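Local atomic coordinates of Serine/threonine protein phosphatase Stp1 (Streptococcus agalactiae, PDB entry 2PK0), a protein that removes phosphate from phosphoserine and phosphothreonine residues of proteins, as a magnesium-binding bacterial phosphatase of the PP2C family. Residues A52-W64 with W78-I90. Numbering follows the deposited sequence.
Sequences ASEMTVTDLGSDW and WMLVSIETENRKI
The indole of Trp-78 lies against the last turn of helix 52-64 and meets three of its residues. Trp-64 turns its edge to one face of that indole in a T-shaped stack. The six-membered rings are 5.0 Å apart at their centroids, with planes at 70°. Ser-82 OG sits over the opposite face, where it donates to Trp-78 O (2.6 Å), one turn earlier in the same helix. At the indole rim, Trp-78 NE1 donates to Asp-63 OD2 (3.2 Å), which it meets from above the carboxylate plane. Leu-60 O lies in the ring plane beside Trp-78 CZ2, and Leu-60 CG packs near Trp-78 CH2.

In the middle, Glu-86 is a knob among Met-55, Thr-56, Asp-59 and Leu-60. Its chain bends at chi2 (68°), which brings the carboxylate across the side chain of Asp-59, close to its CB. Glu-86 OE2 and Asp-59 OD2 are like charges close together, 3.0 Å apart. The positive charge of Lys-89 probably offsets them in part. Lys-89 comes from the direction opposite to Asp-59 with an extended chain, and Lys-89 NZ forms a salt bridge with Asp-59 OD2 (2.9 Å).

At the far end Ile-90 CD1 rests on Ala-52 CB (3.9 Å) and beside Thr-56 OG1. That hydroxyl is turned back to Ala-52 O, which also accepts from Thr-56 N.

Further out, Trp-64 NE1 is hydrogen-bonded to Val-34 O, and Phe-69 meets the ring of Trp-78. The axes of segments 52-64 and 78-90 run roughly antiparallel, at 143°, and approach to 10.7 Å. Helix 48-64 lies on strands 23-29, 35-43 and 103-112, and helix 72-96 packs against it. Together they form the antiparallel helix pair flanking one sheet of the PP2C beta-sandwich, with the side chain of Ala-52 about 9 Å from a bound magnesium ion.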
loop_
_atom_site.group_PDB
_atom_site.type_symbol
_atom_site.label_atom_id
_atom_site.label_comp_id
_atom_site.label_asym_id
_atom_site.label_seq_id
_atom_site.Cartn_x
_atom_site.Cartn_y
_atom_site.Cartn_z
ATOM N N ALA A 52 -8.610 10.088 7.427
ATOM C CA ALA A 52 -8.628 9.734 6.013
ATOM C C ALA A 52 -8.212 8.292 5.764
ATOM O O ALA A 52 -8.845 7.583 4.963
ATOM C CB ALA A 52 -7.742 10.688 5.215
ATOM N N SER A 53 -7.157 7.865 6.461
ATOM C CA SER A 53 -6.618 6.512 6.323
ATOM C C SER A 53 -7.560 5.463 6.902
ATOM O O SER A 53 -7.873 4.491 6.226
ATOM C CB SER A 53 -5.214 6.402 6.932
ATOM O OG SER A 53 -5.199 6.558 8.341
ATOM N N GLU A 54 -8.045 5.679 8.122
ATOM C CA GLU A 54 -9.034 4.770 8.698
ATOM C C GLU A 54 -10.392 4.769 7.972
ATOM O O GLU A 54 -11.030 3.728 7.873
ATOM C CB GLU A 54 -9.214 5.006 10.198
ATOM C CG GLU A 54 -10.159 4.006 10.860
ATOM C CD GLU A 54 -10.126 4.064 12.365
ATOM O OE1 GLU A 54 -9.331 4.868 12.909
ATOM O OE2 GLU A 54 -10.895 3.302 13.001
ATOM N N MET A 55 -10.824 5.906 7.433
ATOM C CA MET A 55 -12.120 5.939 6.739
ATOM C C MET A 55 -12.120 5.176 5.415
ATOM O O MET A 55 -13.004 4.367 5.167
ATOM C CB MET A 55 -12.582 7.365 6.506
ATOM C CG MET A 55 -14.063 7.526 6.319
ATOM S SD MET A 55 -14.519 9.208 6.803
ATOM C CE MET A 55 -15.272 8.965 8.439
ATOM N N THR A 56 -11.117 5.438 4.583
ATOM C CA THR A 56 -10.934 4.728 3.327
ATOM C C THR A 56 -10.925 3.224 3.541
ATOM O O THR A 56 -11.742 2.527 2.969
ATOM C CB THR A 56 -9.610 5.131 2.676
ATOM O OG1 THR A 56 -9.601 6.546 2.455
ATOM C CG2 THR A 56 -9.392 4.395 1.356
ATOM N N VAL A 57 -10.022 2.746 4.390
ATOM C CA VAL A 57 -9.908 1.328 4.713
ATOM C C VAL A 57 -11.198 0.714 5.288
ATOM O O VAL A 57 -11.632 -0.327 4.820
ATOM C CB VAL A 57 -8.679 1.056 5.667
ATOM C CG1 VAL A 57 -8.673 -0.381 6.193
ATOM C CG2 VAL A 57 -7.349 1.383 4.964
ATOM N N THR A 58 -11.819 1.370 6.268
ATOM C CA THR A 58 -13.058 0.854 6.874
ATOM C C THR A 58 -14.250 0.858 5.892
ATOM O O THR A 58 -14.878 -0.164 5.730
ATOM C CB THR A 58 -13.415 1.567 8.224
ATOM O OG1 THR A 58 -12.282 1.540 9.093
ATOM C CG2 THR A 58 -14.571 0.886 8.954
ATOM N N ASP A 59 -14.506 1.980 5.214
ATOM C CA ASP A 59 -15.600 2.103 4.229
ATOM C C ASP A 59 -15.519 1.132 3.045
ATOM O O ASP A 59 -16.517 0.479 2.699
ATOM C CB ASP A 59 -15.693 3.526 3.666
ATOM C CG ASP A 59 -16.259 4.529 4.665
ATOM O OD1 ASP A 59 -16.628 4.133 5.798
ATOM O OD2 ASP A 59 -16.334 5.728 4.305
ATOM N N LEU A 60 -14.343 1.063 2.426
ATOM C CA LEU A 60 -14.122 0.177 1.297
ATOM C C LEU A 60 -14.287 -1.272 1.695
ATOM O O LEU A 60 -14.944 -2.031 0.991
ATOM C CB LEU A 60 -12.721 0.365 0.721
ATOM C CG LEU A 60 -12.577 1.159 -0.578
ATOM C CD1 LEU A 60 -13.021 2.593 -0.416
ATOM C CD2 LEU A 60 -11.134 1.107 -0.976
ATOM N N GLY A 61 -13.705 -1.633 2.840
ATOM C CA GLY A 61 -13.667 -3.009 3.285
ATOM C C GLY A 61 -14.997 -3.512 3.778
ATOM O O GLY A 61 -15.354 -4.687 3.601
ATOM N N SER A 62 -15.744 -2.600 4.384
ATOM C CA SER A 62 -17.096 -2.883 4.791
ATOM C C SER A 62 -18.011 -3.008 3.589
ATOM O O SER A 62 -18.980 -3.742 3.647
ATOM C CB SER A 62 -17.594 -1.815 5.750
ATOM O OG SER A 62 -18.897 -1.416 5.432
ATOM N N ASP A 63 -17.706 -2.318 2.494
ATOM C CA ASP A 63 -18.529 -2.450 1.310
ATOM C C ASP A 63 -18.132 -3.735 0.614
ATOM O O ASP A 63 -18.993 -4.472 0.140
ATOM C CB ASP A 63 -18.409 -1.231 0.383
ATOM C CG ASP A 63 -19.296 -1.347 -0.867
ATOM O OD1 ASP A 63 -20.480 -1.734 -0.738
ATOM O OD2 ASP A 63 -18.816 -1.057 -1.987
ATOM N N TRP A 64 -16.828 -4.017 0.620
ATOM C CA TRP A 64 -16.246 -5.249 0.055
ATOM C C TRP A 64 -16.827 -6.508 0.674
ATOM O O TRP A 64 -17.031 -7.501 -0.007
ATOM C CB TRP A 64 -14.716 -5.285 0.237
ATOM C CG TRP A 64 -14.056 -6.577 -0.257
ATOM C CD1 TRP A 64 -13.732 -7.672 0.487
ATOM C CD2 TRP A 64 -13.660 -6.883 -1.600
ATOM N NE1 TRP A 64 -13.161 -8.636 -0.296
ATOM C CE2 TRP A 64 -13.101 -8.180 -1.583
ATOM C CE3 TRP A 64 -13.714 -6.180 -2.817
ATOM C CZ2 TRP A 64 -12.597 -8.792 -2.731
ATOM C CZ3 TRP A 64 -13.214 -6.781 -3.950
ATOM C CH2 TRP A 64 -12.660 -8.084 -3.900
ATOM N N TRP A 78 -15.043 -2.695 -9.500
ATOM C CA TRP A 78 -15.277 -2.291 -8.122
ATOM C C TRP A 78 -14.194 -1.336 -7.570
ATOM O O TRP A 78 -14.517 -0.377 -6.862
ATOM C CB TRP A 78 -15.433 -3.520 -7.221
ATOM C CG TRP A 78 -15.759 -3.189 -5.789
ATOM C CD1 TRP A 78 -17.007 -3.048 -5.242
ATOM C CD2 TRP A 78 -14.823 -2.958 -4.718
ATOM N NE1 TRP A 78 -16.909 -2.730 -3.911
ATOM C CE2 TRP A 78 -15.583 -2.666 -3.559
ATOM C CE3 TRP A 78 -13.419 -2.949 -4.629
ATOM C CZ2 TRP A 78 -14.982 -2.386 -2.315
ATOM C CZ3 TRP A 78 -12.823 -2.660 -3.391
ATOM C CH2 TRP A 78 -13.608 -2.392 -2.255
ATOM N N MET A 79 -12.929 -1.598 -7.894
ATOM C CA MET A 79 -11.846 -0.783 -7.374
ATOM C C MET A 79 -11.882 0.628 -7.960
ATOM O O MET A 79 -11.841 1.607 -7.228
ATOM C CB MET A 79 -10.487 -1.439 -7.618
ATOM C CG MET A 79 -10.219 -2.624 -6.723
ATOM S SD MET A 79 -8.689 -3.486 -7.153
ATOM C CE MET A 79 -8.521 -4.610 -5.774
ATOM N N LEU A 80 -12.000 0.723 -9.274
ATOM C CA LEU A 80 -12.032 2.008 -9.953
ATOM C C LEU A 80 -13.194 2.878 -9.500
ATOM O O LEU A 80 -13.040 4.087 -9.363
ATOM C CB LEU A 80 -12.098 1.798 -11.464
ATOM C CG LEU A 80 -10.819 1.267 -12.101
ATOM C CD1 LEU A 80 -11.047 0.997 -13.584
ATOM C CD2 LEU A 80 -9.692 2.261 -11.892
ATOM N N VAL A 81 -14.337 2.245 -9.246
ATOM C CA VAL A 81 -15.539 2.938 -8.798
ATOM C C VAL A 81 -15.466 3.397 -7.327
ATOM O O VAL A 81 -15.659 4.580 -7.051
ATOM C CB VAL A 81 -16.794 2.089 -9.086
ATOM C CG1 VAL A 81 -18.026 2.635 -8.356
ATOM C CG2 VAL A 81 -17.037 2.015 -10.605
ATOM N N SER A 82 -15.153 2.482 -6.402
ATOM C CA SER A 82 -15.080 2.783 -4.957
ATOM C C SER A 82 -14.031 3.830 -4.591
ATOM O O SER A 82 -14.216 4.626 -3.668
ATOM C CB SER A 82 -14.766 1.519 -4.155
ATOM O OG SER A 82 -15.552 0.424 -4.588
ATOM N N ILE A 83 -12.917 3.809 -5.301
ATOM C CA ILE A 83 -11.865 4.779 -5.061
ATOM C C ILE A 83 -12.293 6.195 -5.483
ATOM O O ILE A 83 -11.968 7.159 -4.810
ATOM C CB ILE A 83 -10.543 4.307 -5.704
ATOM C CG1 ILE A 83 -10.047 3.070 -4.953
ATOM C CG2 ILE A 83 -9.473 5.392 -5.714
ATOM C CD1 ILE A 83 -8.749 2.579 -5.449
ATOM N N GLU A 84 -13.081 6.325 -6.543
ATOM C CA GLU A 84 -13.585 7.646 -6.871
ATOM C C GLU A 84 -14.614 8.164 -5.866
ATOM O O GLU A 84 -14.608 9.354 -5.531
ATOM C CB GLU A 84 -14.111 7.728 -8.305
ATOM C CG GLU A 84 -14.172 9.161 -8.830
ATOM C CD GLU A 84 -12.992 10.014 -8.349
ATOM O OE1 GLU A 84 -11.821 9.733 -8.736
ATOM O OE2 GLU A 84 -13.240 10.974 -7.584
ATOM N N THR A 85 -15.468 7.281 -5.351
ATOM C CA THR A 85 -16.449 7.734 -4.388
ATOM C C THR A 85 -15.795 8.094 -3.049
ATOM O O THR A 85 -16.229 9.022 -2.372
ATOM C CB THR A 85 -17.612 6.737 -4.196
ATOM O OG1 THR A 85 -17.171 5.617 -3.425
ATOM C CG2 THR A 85 -18.176 6.273 -5.557
ATOM N N GLU A 86 -14.720 7.395 -2.702
ATOM C CA GLU A 86 -13.964 7.695 -1.493
ATOM C C GLU A 86 -13.114 8.970 -1.629
ATOM O O GLU A 86 -12.973 9.736 -0.673
ATOM C CB GLU A 86 -13.108 6.488 -1.110
ATOM C CG GLU A 86 -12.881 6.335 0.367
ATOM C CD GLU A 86 -14.146 5.984 1.143
ATOM O OE1 GLU A 86 -15.094 5.399 0.559
ATOM O OE2 GLU A 86 -14.175 6.289 2.359
ATOM N N ASN A 87 -12.563 9.183 -2.821
ATOM C CA ASN A 87 -11.836 10.405 -3.168
ATOM C C ASN A 87 -12.661 11.675 -2.940
ATOM O O ASN A 87 -12.210 12.624 -2.303
ATOM C CB ASN A 87 -11.421 10.351 -4.631
ATOM C CG ASN A 87 -10.634 11.556 -5.052
ATOM O OD1 ASN A 87 -10.942 12.201 -6.056
ATOM N ND2 ASN A 87 -9.609 11.872 -4.294
ATOM N N ARG A 88 -13.888 11.674 -3.445
ATOM C CA ARG A 88 -14.768 12.811 -3.258
ATOM C C ARG A 88 -15.401 12.842 -1.853
ATOM O O ARG A 88 -15.753 13.908 -1.371
ATOM C CB ARG A 88 -15.812 12.874 -4.374
ATOM C CG ARG A 88 -16.827 11.765 -4.339
ATOM C CD ARG A 88 -17.452 11.507 -5.697
ATOM N NE ARG A 88 -18.190 12.652 -6.213
ATOM C CZ ARG A 88 -17.857 13.303 -7.322
ATOM N NH1 ARG A 88 -18.585 14.333 -7.727
ATOM N NH2 ARG A 88 -16.795 12.911 -8.023
ATOM N N LYS A 89 -15.502 11.695 -1.181
ATOM C CA LYS A 89 -16.000 11.670 0.200
ATOM C C LYS A 89 -14.994 12.301 1.177
ATOM O O LYS A 89 -15.373 13.017 2.095
ATOM C CB LYS A 89 -16.330 10.240 0.632
ATOM C CG LYS A 89 -17.154 10.130 1.884
ATOM C CD LYS A 89 -17.295 8.680 2.386
ATOM C CE LYS A 89 -17.930 8.695 3.804
ATOM N NZ LYS A 89 -18.653 7.422 4.197
ATOM N N ILE A 90 -13.711 12.058 0.961
ATOM C CA ILE A 90 -12.680 12.608 1.832
ATOM C C ILE A 90 -12.372 14.075 1.489
ATOM O O ILE A 90 -12.045 14.873 2.373
ATOM C CB ILE A 90 -11.414 11.725 1.761
ATOM C CG1 ILE A 90 -11.686 10.406 2.445
ATOM C CG2 ILE A 90 -10.215 12.348 2.431
ATOM C CD1 ILE A 90 -10.452 9.648 2.638
#